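Local coordinates for thyroid hormone-inducible hepatic protein (Mus musculus, PDB 3ONT) that regulates lipogenesis, especially in the lactating mammary gland, and may act by binding the partner protein MID1IP1 and keeping it from acetyl-CoA carboxylase, at residues 24-29 / 64-69; 38-43 / 57-62. All blocks are in the same frame, centred on the assembly; numbering follows the deposited sequence.

How the contacts relate
Both contacts rest on helix 58-73, whose N-cap and first turn (57-62) belong to contact 2 and whose following turns (64-69) belong to contact 1. Along the chain the order is 24-29, 38-43, 57-62, 64-69, so the 38-43/57-62 pairing closes within the longer excursion spanned by 24-29/64-69: helix 15-32 leaves contact 1, the connecting loop folds onto the tip of helix 58-73, and that helix then runs back along helix 15-32. The contact centres lie about 15 Å apart, and the two join directly where Met29 CE approaches Phe62 CD1 at 3.5 Å. Both also touch the second subunit, placing these two helices and their connecting loop at the homodimer interface.

Contact 1 of 2, residues 24-29 / 64-69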
loop_
_atom_site.group_PDB
_atom_site.type_symbol
_atom_site.label_atom_id
_atom_site.label_comp_id
_atom_site.label_asym_id
_atom_site.label_seq_id
_atom_site.Cartn_x
_atom_site.Cartn_y
_atom_site.Cartn_z
ATOM N N ALA A 24 -0.173 -14.214 -8.700
ATOM C CA ALA A 24 -0.271 -15.257 -9.728
ATOM C C ALA A 24 1.116 -15.833 -9.990
ATOM O O ALA A 24 1.272 -17.035 -10.093
ATOM C CB ALA A 24 -0.887 -14.728 -11.015
ATOM N N VAL A 25 2.127 -14.976 -10.064
ATOM C CA VAL A 25 3.472 -15.445 -10.340
ATOM C C VAL A 25 4.002 -16.299 -9.177
ATOM O O VAL A 25 4.623 -17.351 -9.388
ATOM C CB VAL A 25 4.393 -14.266 -10.672
ATOM C CG1 VAL A 25 5.852 -14.687 -10.638
ATOM C CG2 VAL A 25 4.037 -13.735 -12.049
ATOM N N VAL A 26 3.726 -15.873 -7.953
ATOM C CA VAL A 26 4.201 -16.625 -6.815
ATOM C C VAL A 26 3.472 -17.962 -6.711
ATOM O O VAL A 26 4.106 -18.977 -6.407
ATOM C CB VAL A 26 4.128 -15.818 -5.493
ATOM C CG1 VAL A 26 4.405 -16.722 -4.286
ATOM C CG2 VAL A 26 5.105 -14.661 -5.539
ATOM N N ARG A 27 2.164 -17.988 -6.975
ATOM C CA ARG A 27 1.444 -19.269 -6.974
ATOM C C ARG A 27 1.959 -20.222 -8.044
ATOM O O ARG A 27 2.124 -21.419 -7.783
ATOM C CB ARG A 27 -0.060 -19.098 -7.061
ATOM C CG ARG A 27 -0.669 -18.782 -5.704
ATOM C CD ARG A 27 -1.947 -17.955 -5.855
ATOM N NE ARG A 27 -2.535 -17.606 -4.560
ATOM C CZ ARG A 27 -3.258 -18.438 -3.806
ATOM N NH1 ARG A 27 -3.487 -19.691 -4.205
ATOM N NH2 ARG A 27 -3.745 -18.013 -2.642
ATOM N N ASN A 28 2.246 -19.690 -9.227
ATOM C CA ASN A 28 2.887 -20.479 -10.242
ATOM C C ASN A 28 4.257 -20.983 -9.800
ATOM O O ASN A 28 4.604 -22.150 -10.070
ATOM C CB ASN A 28 3.027 -19.724 -11.553
ATOM C CG ASN A 28 3.562 -20.614 -12.657
ATOM O OD1 ASN A 28 4.665 -20.405 -13.154
ATOM N ND2 ASN A 28 2.800 -21.658 -13.008
HETATM N N MSE A 29 5.030 -20.112 -9.141
HETATM C CA MSE A 29 6.330 -20.477 -8.598
HETATM C C MSE A 29 6.180 -21.667 -7.657
HETATM O O MSE A 29 6.976 -22.612 -7.716
HETATM C CB MSE A 29 6.959 -19.306 -7.851
HETATM C CG MSE A 29 8.378 -19.548 -7.404
HETATM SE SE MSE A 29 9.094 -18.132 -6.272
HETATM C CE MSE A 29 7.917 -18.380 -4.725
HETATM N N MSE A 64 10.801 -15.867 1.492
HETATM C CA MSE A 64 10.364 -14.492 1.666
HETATM C C MSE A 64 9.266 -14.157 0.657
HETATM O O MSE A 64 8.237 -13.581 1.017
HETATM C CB MSE A 64 11.542 -13.531 1.528
HETATM C CG MSE A 64 11.178 -12.094 1.854
HETATM SE SE MSE A 64 12.547 -10.753 1.378
HETATM C CE MSE A 64 12.400 -10.911 -0.574
ATOM N N LEU A 65 9.503 -14.521 -0.602
ATOM C CA LEU A 65 8.542 -14.311 -1.663
ATOM C C LEU A 65 7.189 -14.897 -1.266
ATOM O O LEU A 65 6.166 -14.217 -1.369
ATOM C CB LEU A 65 9.045 -14.940 -2.954
ATOM C CG LEU A 65 10.244 -14.278 -3.639
ATOM C CD1 LEU A 65 10.654 -15.099 -4.839
ATOM C CD2 LEU A 65 9.914 -12.865 -4.059
ATOM N N LYS A 66 7.184 -16.136 -0.772
ATOM C CA LYS A 66 5.950 -16.779 -0.334
ATOM C C LYS A 66 5.327 -16.031 0.816
ATOM O O LYS A 66 4.101 -15.904 0.922
ATOM C CB LYS A 66 6.196 -18.220 0.074
ATOM C CG LYS A 66 6.261 -19.175 -1.111
ATOM C CD LYS A 66 7.142 -20.375 -0.804
ATOM C CE LYS A 66 6.504 -21.397 0.142
ATOM N NZ LYS A 66 7.606 -22.026 0.929
ATOM N N SER A 67 6.175 -15.509 1.678
ATOM C CA SER A 67 5.688 -14.899 2.896
ATOM C C SER A 67 4.982 -13.556 2.613
ATOM O O SER A 67 3.945 -13.235 3.202
ATOM C CB SER A 67 6.844 -14.749 3.858
ATOM O OG SER A 67 6.402 -14.119 5.022
ATOM N N ILE A 68 5.544 -12.789 1.688
ATOM C CA ILE A 68 4.934 -11.561 1.235
ATOM C C ILE A 68 3.642 -11.880 0.483
ATOM O O ILE A 68 2.621 -11.224 0.675
ATOM C CB ILE A 68 5.906 -10.795 0.351
ATOM C CG1 ILE A 68 7.050 -10.255 1.214
ATOM C CG2 ILE A 68 5.181 -9.702 -0.427
ATOM C CD1 ILE A 68 8.099 -9.535 0.443
ATOM N N CYS A 69 3.669 -12.917 -0.340
ATOM C CA CYS A 69 2.466 -13.332 -1.041
ATOM C C CYS A 69 1.311 -13.680 -0.102
ATOM O O CYS A 69 0.156 -13.404 -0.412
ATOM C CB CYS A 69 2.758 -14.501 -1.959
ATOM S SG CYS A 69 1.350 -14.924 -2.961
#
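Val26 and Lys66 mark the nearest backbone approach, their CA atoms 6.7 Å apart, where helical segments 24-29 and 64-69 run largely against each other at 132° between their N-to-C directions. The axes of these short segments come no closer than 10.0 Å, and side chains from both helices fill that spacing by apolar packing. Val26 works mainly through one branch: CG1, anti to the backbone N (chi1 170°), reaches Cys69 CB at 3.6 Å. Cys69 SG lies alongside the same valine, 3.9 Å from Val26 CB. One turn further on, Met29, modelled as selenomethionine, extends straight through its first two torsions and then bends at chi3 (66°). The bend separates its last two atoms. SE meets the end of Leu65, 3.7 Å from CD1, whereas CE turns in toward the base of that side chain, 4.0 Å from Leu65 CB. These contacts join helix 15-32 to helix 58-73 within the helical bundle of Spot 14, and four of the five touching residues are buried. Met29 also crosses the aliphatic stem of Lys66 at about a right angle, with CE 4.1 Å from Lys66 CG, while the rest of the lysine leads away. Ala137 and Thr141 of the second subunit pack on Leu65 and Met29 respectively. A hydrogen bond from Tyr22 OH to Leu65 O and an Arg27-Asp73 salt bridge further link the two helices.

Contact 2 of 2, residues 38-43 / 57-62; sequences LLRDVQ and DLYTYF
Asp57 holds CG between its backbone N and carbonyl carbon (chi1 56°), a setting that presents OD1 to the 38-43 loop and OD2 to the first turn of its own helix. Arg40 bends at chi2 (-104°), which lays its guanidinium over the Tyr59 ring. OD1 of Asp57 accepts a nearly straight hydrogen bond from Asp41 N at 2.9 Å, the donor standing well above the carboxylate plane. OD2 of Asp57 takes two hydrogen bonds from one residue: Thr60 N at 3.1 Å, nearly along the C-O axis, and Thr60 OG1 at 3.0 Å, from above the plane. Asp57 is thus the N-cap of helix 58-73, and the same carboxylate ties that helix start to the type II beta turn running from Leu39 to Val42; the N-H groups there would be expected to favour its negative charge, although the Asp41 carboxylate is close by. An alanine here would lose all three bonds, and is likely to leave Thr60 N uncapped and Asp41 N without its acceptor, weakening the hold on the turn. A backbone hydrogen bond from Leu58 N to Val42 O, 2.9 Å long, adds a second tether. Beside it, Val42 CG1 packs 3.6 Å from Leu58 CD2, the side chains running alongside each other. Leu39 sets CD1 over a face of Phe62, a CH-pi contact 3.9 Å from the ring centroid. The Arg40 guanidinium stacks on Tyr59 with planes 26° apart, an off-centre cation-pi contact in which CZ is 4.2 Å from the ring centroid. Tyr144 and Val140 of the second subunit pack against Leu39 and Leu58.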
loop_
_atom_site.group_PDB
_atom_site.type_symbol
_atom_site.label_atom_id
_atom_site.label_comp_id
_atom_site.label_asym_id
_atom_site.label_seq_id
_atom_site.Cartn_x
_atom_site.Cartn_y
_atom_site.Cartn_z
ATOM N N LEU A 38 16.021 -28.390 -3.002
ATOM C CA LEU A 38 17.000 -28.202 -4.081
ATOM C C LEU A 38 17.486 -26.737 -4.181
ATOM O O LEU A 38 18.560 -26.475 -4.750
ATOM C CB LEU A 38 16.427 -28.667 -5.436
ATOM C CG LEU A 38 16.033 -30.150 -5.518
ATOM C CD1 LEU A 38 15.650 -30.507 -6.940
ATOM C CD2 LEU A 38 17.113 -31.142 -4.991
ATOM N N LEU A 39 16.698 -25.797 -3.650
ATOM C CA LEU A 39 17.082 -24.379 -3.626
ATOM C C LEU A 39 18.085 -24.058 -2.520
ATOM O O LEU A 39 18.751 -23.024 -2.573
ATOM C CB LEU A 39 15.857 -23.474 -3.478
ATOM C CG LEU A 39 14.768 -23.493 -4.557
ATOM C CD1 LEU A 39 13.573 -22.580 -4.202
ATOM C CD2 LEU A 39 15.327 -23.085 -5.927
ATOM N N ARG A 40 18.211 -24.918 -1.516
ATOM C CA ARG A 40 19.206 -24.672 -0.452
ATOM C C ARG A 40 20.572 -24.643 -1.113
ATOM O O ARG A 40 20.823 -25.393 -2.079
ATOM C CB ARG A 40 19.220 -25.793 0.569
ATOM C CG ARG A 40 17.949 -26.020 1.293
ATOM C CD ARG A 40 18.047 -25.484 2.667
ATOM N NE ARG A 40 16.885 -25.854 3.471
ATOM C CZ ARG A 40 16.503 -25.215 4.571
ATOM N NH1 ARG A 40 17.174 -24.157 4.998
ATOM N NH2 ARG A 40 15.437 -25.615 5.238
ATOM N N ASP A 41 21.438 -23.766 -0.618
ATOM C CA ASP A 41 22.832 -23.693 -1.072
ATOM C C ASP A 41 23.041 -23.126 -2.472
ATOM O O ASP A 41 24.132 -23.265 -3.026
ATOM C CB ASP A 41 23.485 -25.069 -0.999
ATOM C CG ASP A 41 23.515 -25.618 0.403
ATOM O OD1 ASP A 41 23.579 -24.784 1.348
ATOM O OD2 ASP A 41 23.484 -26.875 0.548
ATOM N N VAL A 42 21.997 -22.546 -3.066
ATOM C CA VAL A 42 22.126 -21.835 -4.335
ATOM C C VAL A 42 22.276 -20.398 -3.917
ATOM O O VAL A 42 21.400 -19.854 -3.231
ATOM C CB VAL A 42 20.895 -21.993 -5.251
ATOM C CG1 VAL A 42 20.999 -21.064 -6.458
ATOM C CG2 VAL A 42 20.739 -23.437 -5.705
ATOM N N GLN A 43 23.408 -19.802 -4.299
ATOM C CA GLN A 43 23.745 -18.448 -3.871
ATOM C C GLN A 43 22.871 -17.365 -4.483
ATOM O O GLN A 43 22.426 -17.469 -5.631
ATOM C CB GLN A 43 25.233 -18.150 -4.056
ATOM C CG GLN A 43 26.096 -18.682 -2.902
ATOM C CD GLN A 43 25.358 -18.755 -1.541
ATOM O OE1 GLN A 43 25.558 -19.714 -0.781
ATOM N NE2 GLN A 43 24.497 -17.742 -1.237
ATOM N N ASP A 57 20.311 -17.844 1.362
ATOM C CA ASP A 57 20.422 -18.340 -0.006
ATOM C C ASP A 57 19.089 -18.236 -0.750
ATOM O O ASP A 57 18.118 -17.649 -0.256
ATOM C CB ASP A 57 20.905 -19.793 -0.001
ATOM C CG ASP A 57 20.005 -20.732 0.847
ATOM O OD1 ASP A 57 20.488 -21.823 1.244
ATOM O OD2 ASP A 57 18.823 -20.404 1.124
ATOM N N LEU A 58 19.036 -18.856 -1.925
ATOM C CA LEU A 58 17.836 -18.877 -2.746
ATOM C C LEU A 58 16.623 -19.457 -2.022
ATOM O O LEU A 58 15.505 -18.992 -2.225
ATOM C CB LEU A 58 18.091 -19.640 -4.033
ATOM C CG LEU A 58 17.104 -19.305 -5.144
ATOM C CD1 LEU A 58 16.924 -17.776 -5.282
ATOM C CD2 LEU A 58 17.547 -19.930 -6.465
ATOM N N TYR A 59 16.815 -20.464 -1.174
ATOM C CA TYR A 59 15.681 -20.985 -0.435
ATOM C C TYR A 59 15.102 -19.956 0.540
ATOM O O TYR A 59 13.871 -19.884 0.715
ATOM C CB TYR A 59 16.014 -22.303 0.264
ATOM C CG TYR A 59 14.885 -22.804 1.134
ATOM C CD1 TYR A 59 13.832 -23.540 0.592
ATOM C CD2 TYR A 59 14.852 -22.506 2.499
ATOM C CE1 TYR A 59 12.792 -23.979 1.387
ATOM C CE2 TYR A 59 13.817 -22.932 3.299
ATOM C CZ TYR A 59 12.794 -23.669 2.744
ATOM O OH TYR A 59 11.766 -24.095 3.553
ATOM N N THR A 60 15.965 -19.161 1.166
ATOM C CA THR A 60 15.534 -18.112 2.079
ATOM C C THR A 60 14.716 -17.076 1.312
ATOM O O THR A 60 13.714 -16.548 1.806
ATOM C CB THR A 60 16.741 -17.390 2.689
ATOM O OG1 THR A 60 17.719 -18.356 3.089
ATOM C CG2 THR A 60 16.338 -16.542 3.893
ATOM N N TYR A 61 15.147 -16.806 0.085
ATOM C CA TYR A 61 14.528 -15.817 -0.743
ATOM C C TYR A 61 13.154 -16.279 -1.216
ATOM O O TYR A 61 12.154 -15.552 -1.108
ATOM C CB TYR A 61 15.424 -15.546 -1.934
ATOM C CG TYR A 61 15.026 -14.323 -2.678
ATOM C CD1 TYR A 61 15.200 -13.064 -2.117
ATOM C CD2 TYR A 61 14.459 -14.415 -3.942
ATOM C CE1 TYR A 61 14.826 -11.928 -2.797
ATOM C CE2 TYR A 61 14.072 -13.273 -4.634
ATOM C CZ TYR A 61 14.258 -12.045 -4.054
ATOM O OH TYR A 61 13.884 -10.922 -4.732
ATOM N N PHE A 62 13.116 -17.475 -1.773
ATOM C CA PHE A 62 11.883 -18.168 -2.085
ATOM C C PHE A 62 10.904 -18.071 -0.892
ATOM O O PHE A 62 9.756 -17.662 -1.043
ATOM C CB PHE A 62 12.285 -19.605 -2.424
ATOM C CG PHE A 62 11.161 -20.568 -2.542
ATOM C CD1 PHE A 62 10.409 -20.641 -3.697
ATOM C CD2 PHE A 62 10.914 -21.485 -1.517
ATOM C CE1 PHE A 62 9.384 -21.596 -3.822
ATOM C CE2 PHE A 62 9.897 -22.433 -1.621
ATOM C CZ PHE A 62 9.130 -22.487 -2.775
#